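Local coordinates for lipase, class 3 (Penicillium roqueforti FM164, PDB 6L7N), which probably hydrolyses the ester bonds of lipids such as triacylglycerols, as a fungal class 3 lipase of the alpha/beta-hydrolase fold, at residues Ala184-Ile187 and Thr188-Asn192. Numbering follows the deposited sequence.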
loop_
_atom_site.group_PDB
_atom_site.type_symbol
_atom_site.label_atom_id
_atom_site.label_comp_id
_atom_site.label_asym_id
_atom_site.label_seq_id
_atom_site.Cartn_x
_atom_site.Cartn_y
_atom_site.Cartn_z
ATOM N N ALA A 184 12.593 -1.869 -8.889
ATOM C CA ALA A 184 11.301 -1.896 -9.564
ATOM C C ALA A 184 11.183 -3.093 -10.505
ATOM O O ALA A 184 10.140 -3.761 -10.544
ATOM C CB ALA A 184 11.075 -0.581 -10.321
ATOM N N LYS A 185 12.255 -3.411 -11.239
ATOM C CA LYS A 185 12.217 -4.558 -12.145
ATOM C C LYS A 185 12.079 -5.870 -11.378
ATOM O O LYS A 185 11.327 -6.766 -11.782
ATOM C CB LYS A 185 13.481 -4.562 -13.001
ATOM C CG LYS A 185 13.576 -5.639 -14.049
ATOM C CD LYS A 185 14.870 -5.435 -14.840
ATOM C CE LYS A 185 15.356 -6.708 -15.508
ATOM N NZ LYS A 185 14.643 -6.980 -16.788
ATOM N N HIS A 186 12.777 -5.987 -10.250
ATOM C CA HIS A 186 12.714 -7.207 -9.444
ATOM C C HIS A 186 11.322 -7.407 -8.841
ATOM O O HIS A 186 10.726 -8.499 -8.927
ATOM C CB HIS A 186 13.783 -7.122 -8.351
ATOM C CG HIS A 186 13.772 -8.269 -7.385
ATOM N ND1 HIS A 186 14.350 -9.488 -7.670
ATOM C CD2 HIS A 186 13.257 -8.382 -6.136
ATOM C CE1 HIS A 186 14.190 -10.304 -6.641
ATOM N NE2 HIS A 186 13.534 -9.655 -5.693
ATOM N N ILE A 187 10.768 -6.349 -8.257
ATOM C CA ILE A 187 9.415 -6.442 -7.704
ATOM C C ILE A 187 8.403 -6.724 -8.811
ATOM O O ILE A 187 7.519 -7.575 -8.668
ATOM C CB ILE A 187 9.046 -5.159 -6.945
ATOM C CG1 ILE A 187 10.073 -4.829 -5.849
ATOM C CG2 ILE A 187 7.614 -5.292 -6.378
ATOM C CD1 ILE A 187 9.829 -3.496 -5.167
ATOM N N THR A 188 8.506 -6.008 -9.932
ATOM C CA THR A 188 7.578 -6.250 -11.032
ATOM C C THR A 188 7.606 -7.712 -11.458
ATOM O O THR A 188 6.552 -8.302 -11.728
ATOM C CB THR A 188 7.913 -5.355 -12.227
ATOM O OG1 THR A 188 7.728 -3.980 -11.866
ATOM C CG2 THR A 188 6.992 -5.676 -13.381
ATOM N N ALA A 189 8.804 -8.316 -11.504
ATOM C CA ALA A 189 8.921 -9.710 -11.924
ATOM C C ALA A 189 8.407 -10.681 -10.880
ATOM O O ALA A 189 8.121 -11.829 -11.229
ATOM C CB ALA A 189 10.366 -10.074 -12.251
ATOM N N GLN A 190 8.310 -10.267 -9.607
ATOM C CA GLN A 190 7.692 -11.158 -8.626
ATOM C C GLN A 190 6.210 -11.397 -8.890
ATOM O O GLN A 190 5.654 -12.384 -8.386
ATOM C CB GLN A 190 7.843 -10.586 -7.219
ATOM C CG GLN A 190 9.268 -10.607 -6.726
ATOM C CD GLN A 190 9.397 -9.923 -5.400
ATOM O OE1 GLN A 190 8.739 -8.923 -5.154
ATOM N NE2 GLN A 190 10.232 -10.473 -4.523
ATOM N N GLY A 191 5.551 -10.495 -9.606
ATOM C CA GLY A 191 4.133 -10.629 -9.885
ATOM C C GLY A 191 3.262 -10.335 -8.675
ATOM O O GLY A 191 3.728 -9.968 -7.591
ATOM N N ASN A 192 1.950 -10.483 -8.892
ATOM C CA ASN A 192 0.936 -10.253 -7.854
ATOM C C ASN A 192 1.004 -8.833 -7.284
ATOM O O ASN A 192 0.801 -8.623 -6.085
ATOM C CB ASN A 192 1.060 -11.286 -6.732
ATOM C CG ASN A 192 0.685 -12.694 -7.185
ATOM O OD1 ASN A 192 -0.349 -12.903 -7.819
ATOM N ND2 ASN A 192 1.530 -13.656 -6.869
#
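Thr188 and Ala184 meet one turn apart on the last part of helix 181-190. Two donors of Thr188 grip one oxygen. The backbone N of Thr188 lies 2.8 Å from Ala184 O, with an N-H...O angle of 162°. The hydroxyl OG1 of Thr188 also donates to Ala184 O at 2.8 Å, from the opposite face of the carbonyl plane and well above it. With chi1 at -64°, OG1 sits beside its own backbone N, which turns it back toward the preceding turn. OG1 also bonds to the backbone N of Ser217, so it links the helix to a neighbouring loop. This helix leads into strand 193-198 of the central mixed sheet of the alpha/beta-hydrolase fold. Its end is marked by Gly191, which takes positive phi. There Gln190 N makes two weak bonds, to His186 O at 3.1 Å and to Ile187 O at 3.0 Å. The extended Gln190 side chain runs back along the helix. Its OE1 passes 3.6 Å from Ile187 CA, and its amide is tilted 47° to the His186 ring. CG of Gln190 rests 3.4 Å from His186 O. Arg161 of helix 148-161 donates to Gln190 OE1. An alanine in place of Gln190 would probably leave Arg161 without this acceptor and uncover the flank of Ile187. The buried Ile187 side chain packs on Thr154 and Ala158 of that same helix.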